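Local coordinates for protein acetyltransferase (Agrobacterium tumefaciens, PDB 2FSR) that probably transfers the acetyl group of acetyl-coenzyme A to an acceptor amine, as members of the GNAT acetyltransferase family do, at residues 33-38 / 90-95; 43-48 / 71-76; 100-105 / 115-120; 148-153 / 184-189. One frame throughout, in Å; residues are numbered along the deposited sequence. Where two conformers were deposited one is given.

Contact 1: residues 33-38 / 90-95; sequences ERLTLR and IDLGET
The guanidinium of Arg-38 meets the carboxylate of Asp-91 at its edge, side-on, each group crossing the other's path with their planes 54° apart. Arg-38 NE donates to Asp-91 OD2 over 2.8 Å; the oxygen lies close to the guanidinium plane but is itself reached from above the carboxylate. Arg-38 NH2 takes the other oxygen, using the syn lone pair of Asp-91 OD1 at 3.0 Å. The long arginine chain can make this double grip because CG sits between the backbone N and the carbonyl carbon (chi1 47°) and the chain bends again at chi2. Asp-44 holds NH1 of Arg-38, so the cation lies between two acids.

Beside Asp-91, on the same face, stands Thr-36, and the two residues exchange a pair of nearly straight backbone bonds. Thr-36 OG1 donates to Gly-93 O over 2.7 Å, and Gly-93 N reaches Arg-34 O at 2.8 Å. Glycine suits this turn, where phi is positive. Arg-31 also binds Gly-93 O and forms a salt bridge with Glu-94.

Leucine and isoleucine suit the other face, where CD2 of Leu-37 lies alongside CG1 of Ile-90 (4.0 Å). CD2 of Leu-35 crosses toward CG2 of Ile-90 at 3.8 Å and also meets CD2 of Leu-92.

Within the antiparallel sheet, strand 35-38 has 30-31 on its other side, while strand 87-92 pairs onward with 97-105. Helix 128-143 packs by Ala-132 on Ile-90 and by Tyr-128 on Leu-92 and Arg-34, whose guanidinium is bound to Glu-131.

Contact 2: residues 43-48 / 71-76; sequences ADFPAY and GVFCHD
Phe-45 directs its edge at the face of Phe-73, an edge-to-face pair with centroids 4.9 Å apart and planes at 63°. CD1 of Phe-45 stands above CG of Phe-73 at 3.5 Å, nearer the ring's margin than its centre. Tyr-48 and Phe-73 run antiparallel past one another; CD1 of Phe-73 lies over one face of the tyrosine ring, 3.6 Å from Tyr-48 CD2. With CG anti to the backbone N (chi1 -168°), Phe-73 is carried across to both aromatic partners. A flat, nonpolar ring suits this buried place, offering a face to Phe-45 and its CD1 rim to Tyr-48.

Among the aliphatic contacts, CG1 of Val-72 touches the hydroxyl edge of Tyr-48, and CB of Asp-44 rests at the edge of Phe-73.

Polar contacts gather at the hydroxyl: a water in the ring plane lies 2.6 Å from Tyr-48 OH and donates to Asp-76 OD2 at 2.8 Å. That aspartate oxygen also accepts from Gln-101, which ties helix 66-83 to strand 97-105; Asp-44 likewise binds Arg-38.

Phe-45, Tyr-48 and Phe-73 thus form an aromatic cluster joining helices 45-53 and 66-83, the pair that follows the first strand of the GNAT fold and in relatives often borders the acceptor site.

Contact 3: residues 100-105 / 115-120; sequences GQIGIN and LGWLLY
Gly-100 sets its CA over the face of the Tyr-120 ring, 4.0 Å from the centroid and almost straight above it, a CH-pi contact. A CB here would collide with Leu-118 O and Leu-119 CA, and the backbone angles themselves call for glycine.

Gln-101 and Leu-118 form an antiparallel hydrogen-bonded pair, each N 2.9 Å from the other's O. On their shared face the two side chains cross at a slant, CB of Gln-101 nearest CG of Leu-118. Gln-101 stretches out, chi1 -175° placing CG opposite N, and delivers its amide to Asp-76, to which NE2 donates.

Ile-102 turns to the opposite face, where CD1 folds over the neighbouring strand to touch Trp-117 CB at 3.5 Å and Gly-116 O at 3.3 Å. Gly-103 and Gly-116 repeat the paired backbone bonds and add no bulk to the Gln-101 face.

Ile-104 returns to the apolar side, its CG1 3.8 Å from CD1 of Leu-115. Asn-105, at the end, is held by His-75 and Glu-114.

Strands 97-105 and 114-119 form the central hairpin of the GNAT sheet, and 114-119 probably borders the acetyl-coenzyme A cleft, as in relatives. Strand 87-92 flanks 97-105; helix 128-143 covers the Ile-102 and Ile-104 side with Ala-133, Leu-136 and Ala-140, while helix 45-53 packs on Gln-101, Leu-118 and Tyr-120 with Ala-47, Tyr-48 and Phe-51.

Contact 4: residues 148-153 / 184-189; sequences TLVSYV and VYRYHQ
Tyr-187 OH donates to Ser-151 OG over 2.7 Å, with the serine oxygen in the plane of the phenol at its edge. Ser-151 passes the bond on to Leu-115 O, so a small hydroxyl suits this buried spot between a donor and an acceptor. On the other face, Arg-186 NH1 donates to Thr-148 OG1 at 2.9 Å, exactly in the guanidinium plane. The arginine bends at chi3 (-57°), which folds its head over strand 149-153, against Val-150; its charge is met by salt bridges to Glu-112 and Asp-172. A water bridges Thr-148 OG1 and Tyr-187 O.

The backbones pair antiparallel: Ser-151 N to Tyr-185 O is 2.8 Å and Tyr-185 N to Ser-151 O is 3.0 Å, while Tyr-187 N bonds to Leu-149 O.

Packing follows the two faces. CG1 of Val-150 covers one face of the Arg-186 guanidinium, 3.7 Å from CZ, while its CB meets CG1 of Val-184. CG2 of Val-184 lies in the plane of the Tyr-152 ring at its edge, 3.7 Å from CD1. On the Ser-151 face CG2 of Val-153 touches the edge of Tyr-185 at 3.9 Å.

Strand 183-187 lies between 149-153 and 170-171, and 149-153 also meets strand 114-119 at Leu-115; such a C-terminal antiparallel pair belongs to the GNAT fold. Helix 158-166 packs on Tyr-185 and Tyr-187 through its alanines, and helix 128-143 reaches Leu-149 and Tyr-187 through Phe-141.

Contacts 1 and 3 belong to one antiparallel sheet, joined where Ile-90 N lies 2.9 Å from Gly-100 O. Contact 2 packs against one face of it, anchored to contact 1 by Arg-38 NH1 on Asp-44 OD2 (2.7 Å) and to contact 3 through His-75 and Asp-76. Contact 4 lies in the C-terminal part of the fold, its centre about 24 Å from those of contacts 1 and 2, and meets that sheet near Leu-115. Leu-115 N meets Val-150 O at 2.7 Å, yet further along the strands splay: Leu-115 CA is 6.0 Å from Val-150 CA, but Leu-119 CA is 15.2 Å from Val-153 CA. Such a V-shaped opening characterises GNAT enzymes and probably receives the pantetheine arm of acetyl-coenzyme A here.

Contact 1: residues 33-38 / 90-95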
# COMPACT_ATOMS: atom_id res chain seq x y z
N GLU A 33 5.92 12.61 9.01
CA GLU A 33 6.98 13.60 9.18
C GLU A 33 7.24 14.30 7.84
O GLU A 33 7.21 15.53 7.77
CB GLU A 33 8.24 12.91 9.68
CG GLU A 33 9.50 13.78 9.70
CD GLU A 33 10.70 12.99 10.22
OE1 GLU A 33 10.59 12.38 11.31
OE2 GLU A 33 11.74 12.98 9.53
N ARG A 34 7.44 13.50 6.80
CA ARG A 34 7.88 14.00 5.51
C ARG A 34 6.86 13.84 4.38
O ARG A 34 7.07 14.36 3.29
CB ARG A 34 9.19 13.31 5.10
CG ARG A 34 10.35 13.62 6.05
CD ARG A 34 11.60 12.91 5.62
NE ARG A 34 11.43 11.46 5.69
CZ ARG A 34 12.32 10.56 5.27
NH1 ARG A 34 13.49 10.95 4.75
NH2 ARG A 34 12.03 9.28 5.37
N LEU A 35 5.78 13.11 4.65
CA LEU A 35 4.89 12.69 3.55
C LEU A 35 3.43 13.02 3.76
O LEU A 35 2.98 13.18 4.90
CB LEU A 35 5.01 11.17 3.32
CG LEU A 35 6.42 10.56 3.21
CD1 LEU A 35 6.36 9.04 3.32
CD2 LEU A 35 7.11 11.05 1.93
N THR A 36 2.70 13.10 2.66
CA THR A 36 1.24 13.18 2.71
C THR A 36 0.74 11.94 1.97
O THR A 36 1.18 11.66 0.84
CB THR A 36 0.71 14.47 2.05
OG1 THR A 36 1.18 15.61 2.78
CG2 THR A 36 -0.83 14.49 2.05
N LEU A 37 -0.13 11.17 2.63
CA LEU A 37 -0.66 9.92 2.06
C LEU A 37 -2.11 10.18 1.75
O LEU A 37 -2.90 10.32 2.68
CB LEU A 37 -0.50 8.76 3.05
CG LEU A 37 0.88 8.64 3.72
CD1 LEU A 37 0.93 7.44 4.63
CD2 LEU A 37 2.01 8.58 2.70
N ARG A 38 -2.46 10.27 0.47
CA ARG A 38 -3.77 10.82 0.11
C ARG A 38 -4.51 10.00 -0.95
O ARG A 38 -3.94 9.11 -1.57
CB ARG A 38 -3.66 12.29 -0.33
CG ARG A 38 -2.54 12.55 -1.32
CD ARG A 38 -3.04 12.58 -2.72
NE ARG A 38 -1.94 12.72 -3.68
CZ ARG A 38 -2.00 12.24 -4.92
NH1 ARG A 38 -3.11 11.64 -5.34
NH2 ARG A 38 -0.96 12.36 -5.73
N ILE A 90 1.58 8.51 -2.27
CA ILE A 90 2.59 9.15 -1.41
C ILE A 90 3.07 10.42 -2.07
O ILE A 90 3.67 10.37 -3.15
CB ILE A 90 3.81 8.22 -1.16
CG1 ILE A 90 3.38 6.84 -0.62
CG2 ILE A 90 4.82 8.91 -0.24
CD1 ILE A 90 4.54 5.83 -0.52
N ASP A 91 2.81 11.55 -1.41
CA ASP A 91 3.34 12.85 -1.86
C ASP A 91 4.39 13.36 -0.88
O ASP A 91 4.30 13.12 0.31
CB ASP A 91 2.23 13.91 -1.97
CG ASP A 91 1.26 13.66 -3.13
OD1 ASP A 91 1.48 12.78 -3.99
OD2 ASP A 91 0.25 14.41 -3.16
N LEU A 92 5.39 14.08 -1.41
CA LEU A 92 6.39 14.69 -0.54
C LEU A 92 5.83 15.95 0.11
O LEU A 92 5.44 16.90 -0.57
CB LEU A 92 7.66 15.05 -1.34
CG LEU A 92 8.62 13.92 -1.69
CD1 LEU A 92 9.67 14.45 -2.66
CD2 LEU A 92 9.28 13.32 -0.46
N GLY A 93 5.80 15.96 1.44
CA GLY A 93 5.40 17.14 2.21
C GLY A 93 4.10 17.79 1.78
O GLY A 93 3.10 17.10 1.57
N GLU A 94 4.12 19.12 1.65
CA GLU A 94 2.97 19.88 1.14
C GLU A 94 3.15 20.25 -0.35
O GLU A 94 2.39 21.06 -0.91
CB GLU A 94 2.75 21.15 1.98
CG GLU A 94 2.52 20.90 3.48
CD GLU A 94 1.38 19.92 3.76
OE1 GLU A 94 0.31 20.02 3.12
OE2 GLU A 94 1.57 19.05 4.64
N THR A 95 4.13 19.62 -0.99
CA THR A 95 4.57 20.01 -2.35
C THR A 95 3.73 19.43 -3.48
O THR A 95 3.79 19.91 -4.61
CB THR A 95 6.03 19.61 -2.62
OG1 THR A 95 6.10 18.19 -2.87
CG2 THR A 95 6.94 19.96 -1.45

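Contact 2: residues 43-48 / 71-76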
# COMPACT_ATOMS: atom_id res chain seq x y z
N ALA A 43 -5.37 11.94 -12.18
CA ALA A 43 -4.10 12.59 -12.52
C ALA A 43 -2.90 11.72 -12.17
O ALA A 43 -1.80 11.94 -12.71
CB ALA A 43 -3.96 13.95 -11.85
N ASP A 44 -3.10 10.79 -11.24
CA ASP A 44 -2.03 9.91 -10.80
C ASP A 44 -1.79 8.73 -11.75
O ASP A 44 -0.74 8.07 -11.67
CB ASP A 44 -2.35 9.32 -9.43
CG ASP A 44 -2.60 10.37 -8.37
OD1 ASP A 44 -1.92 11.44 -8.36
OD2 ASP A 44 -3.48 10.11 -7.52
N PHE A 45 -2.75 8.44 -12.63
CA PHE A 45 -2.63 7.23 -13.43
C PHE A 45 -1.43 7.20 -14.40
O PHE A 45 -0.81 6.16 -14.54
CB PHE A 45 -3.92 6.87 -14.18
CG PHE A 45 -3.90 5.48 -14.73
CD1 PHE A 45 -3.82 4.39 -13.85
CD2 PHE A 45 -3.89 5.24 -16.10
CE1 PHE A 45 -3.76 3.08 -14.33
CE2 PHE A 45 -3.83 3.95 -16.59
CZ PHE A 45 -3.77 2.85 -15.71
N PRO A 46 -1.13 8.30 -15.09
CA PRO A 46 -0.01 8.22 -16.01
C PRO A 46 1.32 7.78 -15.39
O PRO A 46 1.98 6.90 -15.96
CB PRO A 46 0.06 9.64 -16.60
CG PRO A 46 -1.35 10.12 -16.54
CD PRO A 46 -1.83 9.60 -15.19
N ALA A 47 1.72 8.37 -14.26
CA ALA A 47 3.01 8.00 -13.63
C ALA A 47 2.92 6.58 -13.10
O ALA A 47 3.91 5.81 -13.14
CB ALA A 47 3.36 8.97 -12.53
N TYR A 48 1.74 6.20 -12.60
CA TYR A 48 1.52 4.84 -12.11
C TYR A 48 1.70 3.83 -13.23
O TYR A 48 2.36 2.79 -13.03
CB TYR A 48 0.12 4.74 -11.48
CG TYR A 48 -0.25 3.40 -10.88
CD1 TYR A 48 0.15 3.05 -9.59
CD2 TYR A 48 -1.01 2.50 -11.61
CE1 TYR A 48 -0.21 1.82 -9.05
CE2 TYR A 48 -1.38 1.27 -11.08
CZ TYR A 48 -0.97 0.94 -9.81
OH TYR A 48 -1.34 -0.28 -9.28
N GLY A 71 -6.86 -2.36 -13.76
CA GLY A 71 -7.56 -3.14 -12.73
C GLY A 71 -6.95 -2.98 -11.35
O GLY A 71 -7.69 -2.80 -10.38
N VAL A 72 -5.62 -3.04 -11.22
CA VAL A 72 -5.01 -2.82 -9.89
C VAL A 72 -5.27 -1.40 -9.37
O VAL A 72 -5.58 -1.21 -8.19
CB VAL A 72 -3.48 -3.09 -9.92
CG1 VAL A 72 -2.87 -2.91 -8.52
CG2 VAL A 72 -3.22 -4.53 -10.40
N PHE A 73 -5.16 -0.39 -10.24
CA PHE A 73 -5.40 1.00 -9.82
C PHE A 73 -6.83 1.14 -9.30
O PHE A 73 -7.09 1.79 -8.29
CB PHE A 73 -5.14 1.91 -11.02
CG PHE A 73 -5.05 3.38 -10.70
CD1 PHE A 73 -3.90 3.93 -10.08
CD2 PHE A 73 -6.08 4.25 -11.10
CE1 PHE A 73 -3.81 5.31 -9.83
CE2 PHE A 73 -5.99 5.64 -10.86
CZ PHE A 73 -4.85 6.16 -10.22
N CYS A 74 -7.78 0.53 -10.01
CA CYS A 74 -9.17 0.58 -9.57
C CYS A 74 -9.41 -0.19 -8.25
O CYS A 74 -10.14 0.31 -7.38
CB CYS A 74 -10.09 0.06 -10.64
SG CYS A 74 -10.22 1.18 -12.10
N HIS A 75 -8.75 -1.35 -8.11
CA HIS A 75 -8.77 -2.12 -6.85
C HIS A 75 -8.21 -1.24 -5.72
O HIS A 75 -8.78 -1.19 -4.61
CB HIS A 75 -7.94 -3.40 -7.06
CG HIS A 75 -7.34 -3.95 -5.81
ND1 HIS A 75 -7.88 -5.04 -5.15
CD2 HIS A 75 -6.22 -3.60 -5.12
CE1 HIS A 75 -7.12 -5.32 -4.10
NE2 HIS A 75 -6.10 -4.48 -4.08
N ASP A 76 -7.12 -0.54 -6.01
CA ASP A 76 -6.47 0.31 -5.01
C ASP A 76 -7.42 1.38 -4.41
O ASP A 76 -7.43 1.65 -3.22
CB ASP A 76 -5.26 1.00 -5.64
CG ASP A 76 -4.08 0.05 -5.92
OD1 ASP A 76 -4.00 -1.03 -5.28
OD2 ASP A 76 -3.20 0.43 -6.74
O HOH W 1 -0.76 -0.85 -6.78

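Contact 3: residues 100-105 / 115-120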
# COMPACT_ATOMS: atom_id res chain seq x y z
N GLY A 100 5.05 7.70 -5.09
CA GLY A 100 4.74 6.28 -5.03
C GLY A 100 3.41 6.02 -4.36
O GLY A 100 2.54 6.87 -4.41
N GLN A 101 3.26 4.85 -3.75
CA GLN A 101 1.96 4.42 -3.26
C GLN A 101 2.16 3.45 -2.10
O GLN A 101 3.12 2.66 -2.09
CB GLN A 101 1.18 3.75 -4.39
CG GLN A 101 -0.26 3.37 -4.02
CD GLN A 101 -0.83 2.36 -4.98
OE1 GLN A 101 -0.37 1.22 -5.02
NE2 GLN A 101 -1.82 2.78 -5.79
N ILE A 102 1.23 3.52 -1.15
CA ILE A 102 1.16 2.60 -0.03
C ILE A 102 -0.29 2.10 0.07
O ILE A 102 -1.21 2.86 -0.22
CB ILE A 102 1.59 3.29 1.31
CG1 ILE A 102 1.68 2.29 2.47
CG2 ILE A 102 0.64 4.45 1.66
CD1 ILE A 102 2.82 1.34 2.40
N GLY A 103 -0.49 0.84 0.45
CA GLY A 103 -1.88 0.35 0.55
C GLY A 103 -2.09 -0.89 1.38
O GLY A 103 -1.16 -1.64 1.65
N ILE A 104 -3.33 -1.07 1.81
CA ILE A 104 -3.75 -2.34 2.36
C ILE A 104 -4.84 -2.92 1.46
O ILE A 104 -5.81 -2.24 1.13
CB ILE A 104 -4.24 -2.20 3.81
CG1 ILE A 104 -3.10 -1.72 4.71
CG2 ILE A 104 -4.79 -3.53 4.33
CD1 ILE A 104 -3.59 -1.18 6.06
N ASN A 105 -4.61 -4.17 1.09
CA ASN A 105 -5.37 -4.88 0.06
C ASN A 105 -6.19 -6.00 0.66
O ASN A 105 -5.70 -6.74 1.53
CB ASN A 105 -4.38 -5.52 -0.90
CG ASN A 105 -3.50 -4.49 -1.56
OD1 ASN A 105 -3.96 -3.73 -2.42
ND2 ASN A 105 -2.24 -4.41 -1.15
N LEU A 115 -0.38 -5.44 3.32
CA LEU A 115 0.27 -4.13 3.20
C LEU A 115 1.31 -4.17 2.07
O LEU A 115 2.19 -5.04 2.06
CB LEU A 115 0.96 -3.78 4.53
CG LEU A 115 1.68 -2.43 4.69
CD1 LEU A 115 0.69 -1.28 4.68
CD2 LEU A 115 2.50 -2.40 5.98
N GLY A 116 1.18 -3.25 1.12
CA GLY A 116 2.16 -3.18 0.03
C GLY A 116 2.57 -1.76 -0.26
O GLY A 116 1.89 -0.81 0.11
N TRP A 117 3.72 -1.61 -0.91
CA TRP A 117 4.25 -0.26 -1.21
C TRP A 117 5.06 -0.30 -2.48
O TRP A 117 5.56 -1.34 -2.89
CB TRP A 117 5.14 0.28 -0.06
CG TRP A 117 6.23 -0.69 0.32
CD1 TRP A 117 7.47 -0.81 -0.25
CD2 TRP A 117 6.15 -1.69 1.33
NE1 TRP A 117 8.16 -1.84 0.34
CE2 TRP A 117 7.38 -2.40 1.32
CE3 TRP A 117 5.15 -2.08 2.23
CZ2 TRP A 117 7.63 -3.47 2.18
CZ3 TRP A 117 5.41 -3.13 3.09
CH2 TRP A 117 6.64 -3.82 3.06
N LEU A 118 5.20 0.88 -3.09
CA LEU A 118 6.07 1.04 -4.23
C LEU A 118 6.52 2.50 -4.28
O LEU A 118 5.80 3.41 -3.86
CB LEU A 118 5.37 0.65 -5.54
CG LEU A 118 4.13 1.46 -5.94
CD1 LEU A 118 4.52 2.68 -6.82
CD2 LEU A 118 3.14 0.57 -6.70
N LEU A 119 7.73 2.72 -4.80
CA LEU A 119 8.27 4.05 -5.03
C LEU A 119 8.68 4.20 -6.48
O LEU A 119 9.24 3.26 -7.08
CB LEU A 119 9.49 4.34 -4.14
CG LEU A 119 9.22 4.47 -2.64
CD1 LEU A 119 10.55 4.72 -1.90
CD2 LEU A 119 8.22 5.58 -2.31
N TYR A 120 8.41 5.37 -7.04
CA TYR A 120 8.81 5.68 -8.39
C TYR A 120 10.31 5.94 -8.43
O TYR A 120 10.94 6.21 -7.41
CB TYR A 120 8.06 6.90 -8.90
CG TYR A 120 6.55 6.70 -8.97
CD1 TYR A 120 6.01 5.43 -9.24
CD2 TYR A 120 5.68 7.75 -8.79
CE1 TYR A 120 4.61 5.25 -9.32
CE2 TYR A 120 4.29 7.59 -8.87
CZ TYR A 120 3.77 6.33 -9.12
OH TYR A 120 2.40 6.17 -9.20

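Contact 4: residues 148-153 / 184-189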
# COMPACT_ATOMS: atom_id res chain seq x y z
N THR A 148 -4.40 -8.74 12.54
CA THR A 148 -3.11 -9.06 11.91
C THR A 148 -3.00 -8.32 10.59
O THR A 148 -3.98 -7.73 10.12
CB THR A 148 -2.91 -10.60 11.69
OG1 THR A 148 -1.55 -10.88 11.32
CG2 THR A 148 -3.84 -11.15 10.60
N LEU A 149 -1.83 -8.38 9.98
CA LEU A 149 -1.57 -7.77 8.68
C LEU A 149 -0.36 -8.49 8.08
O LEU A 149 0.54 -8.92 8.83
CB LEU A 149 -1.27 -6.29 8.88
CG LEU A 149 -1.29 -5.32 7.72
CD1 LEU A 149 -2.64 -5.29 6.95
CD2 LEU A 149 -0.96 -3.93 8.28
N VAL A 150 -0.34 -8.69 6.76
CA VAL A 150 0.78 -9.39 6.10
C VAL A 150 1.33 -8.58 4.94
O VAL A 150 0.71 -7.63 4.51
CB VAL A 150 0.40 -10.81 5.60
CG1 VAL A 150 -0.08 -11.69 6.75
CG2 VAL A 150 -0.66 -10.72 4.53
N SER A 151 2.49 -8.98 4.44
CA SER A 151 2.96 -8.54 3.11
C SER A 151 3.42 -9.75 2.32
O SER A 151 4.17 -10.59 2.84
CB SER A 151 4.13 -7.56 3.25
OG SER A 151 3.75 -6.33 3.82
N TYR A 152 2.99 -9.86 1.06
CA TYR A 152 3.46 -10.92 0.15
C TYR A 152 4.68 -10.38 -0.60
O TYR A 152 4.58 -9.34 -1.26
CB TYR A 152 2.36 -11.37 -0.84
CG TYR A 152 1.12 -11.83 -0.10
CD1 TYR A 152 1.19 -12.85 0.85
CD2 TYR A 152 -0.12 -11.23 -0.31
CE1 TYR A 152 0.06 -13.26 1.55
CE2 TYR A 152 -1.26 -11.64 0.39
CZ TYR A 152 -1.16 -12.65 1.32
OH TYR A 152 -2.25 -13.06 2.04
N VAL A 153 5.80 -11.08 -0.47
CA VAL A 153 7.07 -10.61 -1.05
C VAL A 153 7.76 -11.76 -1.78
O VAL A 153 7.90 -12.85 -1.24
CB VAL A 153 8.02 -10.07 0.09
CG1 VAL A 153 9.37 -9.58 -0.49
CG2 VAL A 153 7.37 -8.98 0.90
N VAL A 184 5.86 -14.64 3.10
CA VAL A 184 4.85 -13.84 3.79
C VAL A 184 5.44 -13.26 5.06
O VAL A 184 5.83 -14.02 5.96
CB VAL A 184 3.60 -14.65 4.16
CG1 VAL A 184 2.58 -13.77 4.84
CG2 VAL A 184 2.99 -15.27 2.91
N TYR A 185 5.52 -11.94 5.11
CA TYR A 185 5.84 -11.25 6.34
C TYR A 185 4.57 -10.92 7.10
O TYR A 185 3.60 -10.49 6.51
CB TYR A 185 6.62 -9.96 6.05
CG TYR A 185 8.07 -10.21 5.72
CD1 TYR A 185 9.00 -10.31 6.73
CD2 TYR A 185 8.50 -10.36 4.40
CE1 TYR A 185 10.34 -10.53 6.47
CE2 TYR A 185 9.85 -10.61 4.12
CZ TYR A 185 10.75 -10.68 5.17
OH TYR A 185 12.08 -10.92 4.90
N ARG A 186 4.60 -11.12 8.42
CA ARG A 186 3.45 -10.80 9.25
C ARG A 186 3.80 -9.73 10.28
O ARG A 186 4.90 -9.74 10.85
CB ARG A 186 2.90 -12.05 9.94
CG ARG A 186 1.60 -11.79 10.71
CD ARG A 186 1.00 -13.06 11.29
NE ARG A 186 0.74 -14.08 10.29
CZ ARG A 186 -0.36 -14.14 9.52
NH1 ARG A 186 -1.32 -13.23 9.62
NH2 ARG A 186 -0.49 -15.13 8.65
N TYR A 187 2.87 -8.78 10.48
CA TYR A 187 3.04 -7.68 11.44
C TYR A 187 2.06 -7.84 12.57
O TYR A 187 0.96 -8.34 12.36
CB TYR A 187 2.79 -6.32 10.77
CG TYR A 187 3.50 -6.18 9.45
CD1 TYR A 187 4.86 -5.90 9.39
CD2 TYR A 187 2.81 -6.34 8.26
CE1 TYR A 187 5.51 -5.80 8.17
CE2 TYR A 187 3.44 -6.25 7.04
CZ TYR A 187 4.80 -5.96 6.99
OH TYR A 187 5.46 -5.86 5.79
N HIS A 188 2.39 -7.28 13.74
CA HIS A 188 1.47 -7.33 14.90
C HIS A 188 1.38 -6.02 15.71
O HIS A 188 2.28 -5.20 15.69
CB HIS A 188 1.88 -8.47 15.84
CG HIS A 188 3.28 -8.33 16.36
ND1 HIS A 188 3.58 -7.64 17.52
CD2 HIS A 188 4.46 -8.78 15.88
CE1 HIS A 188 4.89 -7.68 17.72
NE2 HIS A 188 5.44 -8.37 16.74
N GLN A 189 0.27 -5.86 16.44
CA GLN A 189 0.11 -4.79 17.45
C GLN A 189 0.32 -3.38 16.90
O GLN A 189 0.03 -2.37 17.58
CB GLN A 189 0.99 -5.06 18.68
CG GLN A 189 2.48 -5.21 18.40
CD GLN A 189 3.24 -3.92 18.58
OE1 GLN A 189 3.03 -2.95 17.86
NE2 GLN A 189 4.15 -3.90 19.55
O HOH W 2 -0.24 -10.53 13.56